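Local coordinates for protein ATP phosphoribosyltransferase (Thermotoga maritima, PDB 1O64) that probably catalyses the first step of histidine biosynthesis, condensing ATP with 5-phosphoribose 1-diphosphate to form N'-(5'-phosphoribosyl)-ATP and diphosphate, at residues T84-M89 / F168-H173; K104-K109 / S143-D148. One frame throughout, in Å; residues are numbered along the deposited sequence.

Contact 1: T84-M89 / F168-H173; sequences TNISRM and FVIRTH
Met89 holds CG anti to its backbone N (chi1 -178°), while Phe168 places CG between its own N and carbonyl carbon (chi1 52°); the two stand on the same face as an antiparallel hydrogen-bonded pair, and these torsions turn their chains alongside each other, with the ring under Met89 CB. They belong to an antiparallel strand pair broken by a classic beta bulge, part of the long two-strand connection between the lobes of a fold related to the type II periplasmic binding proteins. Met89 CB sits over the centre of the Phe168 ring, 3.8 Å from the centroid and 14° off the normal, the geometry of a CH-pi contact. The sulfur lies farther off and oblique to the ring, a looser Met-aromatic approach. Behind this pair the backbone is bonded in both directions, unequally: Met89 N to Phe168 O at 2.9 Å is sound, the return bond from Phe168 N to Met89 O weak. Ile170 N gives a 2.7 Å bond to Ser87 O.

The bulge is seen in two donors converging on one acceptor: Ile86 N reaches Ile170 O at 2.9 Å, and Ser87 N adds a weak bond to the same oxygen, so that two residues of one strand face a single residue of the other. Ser87 OG is turned to the same face as Ile170 and packs against its CB at 3.6 Å, a layer that Ile149 of strand 145-150 extends. The reverse face carries Arg88 and Val169, which meet through CG and CG2, while the Arg88 guanidinium turns to a salt bridge with Glu166. Within the bulge itself the methyls crowd: Ile86 CG2 is only 3.3 Å from Ile170 CG2.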
# COMPACT_ATOMS: atom_id res chain seq x y z
N THR A 84 6.38 5.17 24.04
CA THR A 84 5.13 5.76 23.62
C THR A 84 4.18 4.93 22.79
O THR A 84 4.49 4.35 21.75
CB THR A 84 5.41 7.11 22.92
OG1 THR A 84 4.18 7.77 22.64
CG2 THR A 84 6.21 6.91 21.66
N ASN A 85 2.92 4.86 23.27
CA ASN A 85 1.88 4.15 22.51
C ASN A 85 1.36 5.11 21.43
O ASN A 85 0.80 6.15 21.80
CB ASN A 85 0.72 3.70 23.39
CG ASN A 85 1.16 2.66 24.41
OD1 ASN A 85 2.14 1.95 24.17
ND2 ASN A 85 0.43 2.56 25.51
N ILE A 86 1.55 4.77 20.17
CA ILE A 86 1.13 5.63 19.08
C ILE A 86 -0.33 5.46 18.69
O ILE A 86 -1.03 6.43 18.36
CB ILE A 86 2.00 5.40 17.82
CG1 ILE A 86 1.58 6.37 16.69
CG2 ILE A 86 1.93 3.98 17.31
CD1 ILE A 86 1.92 7.81 17.02
N SER A 87 -0.81 4.22 18.69
CA SER A 87 -2.18 3.93 18.27
C SER A 87 -2.57 2.51 18.67
O SER A 87 -1.88 1.86 19.46
CB SER A 87 -2.29 4.13 16.76
OG SER A 87 -1.39 3.28 16.06
N ARG A 88 -3.69 2.03 18.13
CA ARG A 88 -4.19 0.71 18.48
C ARG A 88 -4.80 -0.01 17.28
O ARG A 88 -5.49 0.59 16.46
CB ARG A 88 -5.29 0.80 19.55
CG ARG A 88 -4.90 1.24 20.94
CD ARG A 88 -6.13 1.55 21.79
NE ARG A 88 -6.76 2.78 21.39
CZ ARG A 88 -8.05 3.08 21.31
NH1 ARG A 88 -9.00 2.21 21.60
NH2 ARG A 88 -8.38 4.31 20.93
N MET A 89 -4.57 -1.31 17.25
CA MET A 89 -5.14 -2.20 16.24
C MET A 89 -6.43 -2.75 16.87
O MET A 89 -6.40 -3.27 17.99
CB MET A 89 -4.17 -3.32 15.91
CG MET A 89 -4.68 -4.27 14.81
SD MET A 89 -4.67 -3.47 13.20
CE MET A 89 -2.90 -3.52 12.83
N PHE A 168 -4.27 -5.02 19.88
CA PHE A 168 -2.96 -4.73 20.43
C PHE A 168 -2.70 -3.22 20.33
O PHE A 168 -3.24 -2.55 19.46
CB PHE A 168 -1.78 -5.48 19.86
CG PHE A 168 -1.56 -5.53 18.38
CD1 PHE A 168 -0.90 -4.50 17.72
CD2 PHE A 168 -1.96 -6.63 17.64
CE1 PHE A 168 -0.68 -4.56 16.35
CE2 PHE A 168 -1.76 -6.70 16.28
CZ PHE A 168 -1.11 -5.66 15.63
N VAL A 169 -1.92 -2.76 21.29
CA VAL A 169 -1.46 -1.39 21.30
C VAL A 169 -0.28 -1.31 20.33
O VAL A 169 0.52 -2.25 20.26
CB VAL A 169 -1.03 -0.91 22.69
CG1 VAL A 169 -0.20 0.36 22.53
CG2 VAL A 169 -2.25 -0.65 23.56
N ILE A 170 -0.21 -0.24 19.56
CA ILE A 170 0.90 -0.12 18.59
C ILE A 170 1.94 0.87 19.06
O ILE A 170 1.60 1.99 19.46
CB ILE A 170 0.31 0.35 17.24
CG1 ILE A 170 -0.48 -0.84 16.64
CG2 ILE A 170 1.39 0.84 16.30
CD1 ILE A 170 -1.39 -0.45 15.51
N ARG A 171 3.21 0.49 19.00
CA ARG A 171 4.29 1.40 19.38
C ARG A 171 5.36 1.33 18.28
O ARG A 171 5.26 0.51 17.36
CB ARG A 171 4.95 0.93 20.67
CG ARG A 171 4.09 0.90 21.91
CD ARG A 171 4.91 0.43 23.12
NE ARG A 171 4.03 0.25 24.28
CZ ARG A 171 3.28 -0.83 24.49
NH1 ARG A 171 3.30 -1.84 23.64
NH2 ARG A 171 2.52 -0.87 25.57
N THR A 172 6.40 2.12 18.46
CA THR A 172 7.54 2.11 17.57
C THR A 172 8.53 1.07 18.09
O THR A 172 8.53 0.85 19.29
CB THR A 172 8.21 3.49 17.50
OG1 THR A 172 7.18 4.43 17.12
CG2 THR A 172 9.34 3.50 16.50
N HIS A 173 9.19 0.37 17.19
CA HIS A 173 10.16 -0.65 17.55
C HIS A 173 11.48 -0.39 16.81
O HIS A 173 11.47 0.17 15.71
CB HIS A 173 9.71 -2.08 17.15
CG HIS A 173 8.43 -2.51 17.76
ND1 HIS A 173 8.36 -3.35 18.86
CD2 HIS A 173 7.13 -2.17 17.45
CE1 HIS A 173 7.07 -3.51 19.19
NE2 HIS A 173 6.32 -2.79 18.34

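Contact 2: K104-K109 / S143-D148; sequences KRIATK and SDLIVD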
# COMPACT_ATOMS: atom_id res chain seq x y z
N LYS A 104 -17.44 -14.90 9.88
CA LYS A 104 -17.32 -13.43 9.94
C LYS A 104 -16.54 -12.90 8.75
O LYS A 104 -15.45 -13.38 8.48
CB LYS A 104 -16.64 -13.03 11.24
CG LYS A 104 -17.37 -13.46 12.50
CD LYS A 104 -16.91 -14.83 12.99
CE LYS A 104 -17.40 -15.05 14.42
NZ LYS A 104 -18.83 -15.47 14.45
N ARG A 105 -17.09 -11.95 8.01
CA ARG A 105 -16.36 -11.36 6.87
C ARG A 105 -15.60 -10.14 7.39
O ARG A 105 -16.20 -9.21 7.91
CB ARG A 105 -17.31 -10.98 5.75
CG ARG A 105 -17.70 -12.14 4.83
CD ARG A 105 -18.72 -11.66 3.79
NE ARG A 105 -19.77 -10.90 4.46
CZ ARG A 105 -20.41 -9.87 3.94
NH1 ARG A 105 -21.34 -9.24 4.66
NH2 ARG A 105 -20.15 -9.47 2.71
N ILE A 106 -14.27 -10.18 7.34
CA ILE A 106 -13.47 -9.08 7.90
C ILE A 106 -12.52 -8.52 6.85
O ILE A 106 -11.62 -9.24 6.39
CB ILE A 106 -12.64 -9.56 9.11
CG1 ILE A 106 -13.47 -10.33 10.12
CG2 ILE A 106 -11.98 -8.35 9.80
CD1 ILE A 106 -12.74 -10.78 11.37
N ALA A 107 -12.69 -7.25 6.51
CA ALA A 107 -11.81 -6.56 5.57
C ALA A 107 -10.65 -5.94 6.37
O ALA A 107 -10.84 -5.49 7.49
CB ALA A 107 -12.53 -5.44 4.82
N THR A 108 -9.44 -5.94 5.77
CA THR A 108 -8.33 -5.40 6.58
C THR A 108 -7.11 -5.20 5.72
O THR A 108 -7.02 -5.74 4.61
CB THR A 108 -8.04 -6.42 7.72
OG1 THR A 108 -6.97 -5.99 8.56
CG2 THR A 108 -7.66 -7.79 7.12
N LYS A 109 -6.17 -4.38 6.17
CA LYS A 109 -4.89 -4.21 5.50
C LYS A 109 -3.91 -5.20 6.15
O LYS A 109 -2.77 -5.38 5.71
CB LYS A 109 -4.29 -2.81 5.78
CG LYS A 109 -5.13 -1.66 5.30
CD LYS A 109 -4.31 -0.40 5.15
CE LYS A 109 -4.10 0.26 6.50
NZ LYS A 109 -3.88 1.73 6.33
N SER A 143 -17.84 -6.40 3.75
CA SER A 143 -17.56 -7.20 4.94
C SER A 143 -18.52 -6.83 6.06
O SER A 143 -19.16 -5.77 5.98
CB SER A 143 -16.12 -6.93 5.46
OG SER A 143 -16.09 -5.64 6.09
N ASP A 144 -18.52 -7.65 7.09
CA ASP A 144 -19.29 -7.41 8.30
C ASP A 144 -18.50 -6.56 9.31
O ASP A 144 -19.04 -5.81 10.11
CB ASP A 144 -19.57 -8.75 9.02
CG ASP A 144 -20.20 -9.77 8.08
OD1 ASP A 144 -21.20 -9.39 7.45
OD2 ASP A 144 -19.66 -10.90 7.98
N LEU A 145 -17.21 -6.88 9.44
CA LEU A 145 -16.36 -6.21 10.42
C LEU A 145 -15.05 -5.80 9.74
O LEU A 145 -14.85 -6.05 8.56
CB LEU A 145 -15.96 -7.15 11.58
CG LEU A 145 -17.08 -7.94 12.27
CD1 LEU A 145 -16.51 -9.04 13.15
CD2 LEU A 145 -18.00 -7.02 13.07
N ILE A 146 -14.20 -5.09 10.46
CA ILE A 146 -12.90 -4.72 9.95
C ILE A 146 -11.88 -4.86 11.09
O ILE A 146 -12.30 -4.91 12.23
CB ILE A 146 -12.76 -3.28 9.42
CG1 ILE A 146 -12.99 -2.25 10.54
CG2 ILE A 146 -13.70 -3.04 8.24
CD1 ILE A 146 -12.79 -0.80 10.06
N VAL A 147 -10.63 -5.05 10.69
CA VAL A 147 -9.53 -4.99 11.67
C VAL A 147 -8.63 -3.86 11.14
O VAL A 147 -8.12 -3.95 10.02
CB VAL A 147 -8.80 -6.27 11.91
CG1 VAL A 147 -7.48 -6.04 12.66
CG2 VAL A 147 -9.67 -7.25 12.73
N ASP A 148 -8.50 -2.80 11.93
CA ASP A 148 -7.71 -1.65 11.44
C ASP A 148 -7.11 -0.87 12.57
O ASP A 148 -7.38 -1.06 13.77
CB ASP A 148 -8.68 -0.78 10.61
CG ASP A 148 -7.96 0.15 9.65
OD1 ASP A 148 -6.75 -0.03 9.38
OD2 ASP A 148 -8.61 1.10 9.16
O HOH W 1 -7.13 -2.40 7.99
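Asp144 clamps the start of strand 104-108 with both carboxylate oxygens: OD2 accepts from Arg105 N at 2.8 Å on its anti side, and OD1 forms a salt bridge with Arg105 NH1 at 2.8 Å. The guanidinium and carboxylate planes stand 69° apart, and NH1 approaches from above the carboxylate plane, so this is one tilted bond and not a coplanar bidentate pair. The bend at chi3 (-48°) folds the Arg105 chain back, bringing one face of its guanidinium over Ser143 CA, while NH2 bonds Gly141 O. An alanine here would remove the guanidinium, which would probably leave Asp144 OD1 without its charged mate and Gly141 O without this donor.

From there the buried part is a parallel ladder. Arg105 O takes bonds from both Asp144 N and Leu145 N, Val147 N reaches Ala107 O at 3.2 Å, and Leu145 O is gripped from opposite faces of its plane by Ala107 N and by Ser143 OG, the latter at 2.8 Å. Ile106 CG2 lies 3.9 Å from Val147 CG2 on one face; Ala107 meets Ile146 on the other, with helix 136-139 beyond.

The far end is looser. Thr108 OG1 donates to Val147 O at 2.8 Å, but past it the backbones are joined through a water that accepts from Lys109 N and donates to Val147 O, with a weak bond to Asp148 OD1. Lys109, exposed, keeps NZ 4.5 Å from Asp148 OD1, too far for a salt bridge. Parallel strands 125-129, 104-108 and 145-150, followed by antiparallel 81-94, give the sheet order typical of a type II periplasmic-binding-protein lobe.

From the N terminus the chain builds strands 4-8, 40-45 and 61-65 of the first lobe before strand 81-94 carries segment 84-89 out toward the second. It then forms strand 104-108, helix 111-120 and strand 125-129 before returning at 143-148, where contact 2 closes a loop of 33 intervening residues. Only afterwards does strand 161-176 run back and close contact 1 around 78 residues, a span that holds both segments of contact 2; the loops nest without crossing. Contact 1 ties the outward and return strands between the lobes, and contact 2 the second lobe's part of the sheet. Strand 145-150 neighbours 81-94, and Met89 SD meets Val147 CG1 at 3.8 Å, joining the two contacts.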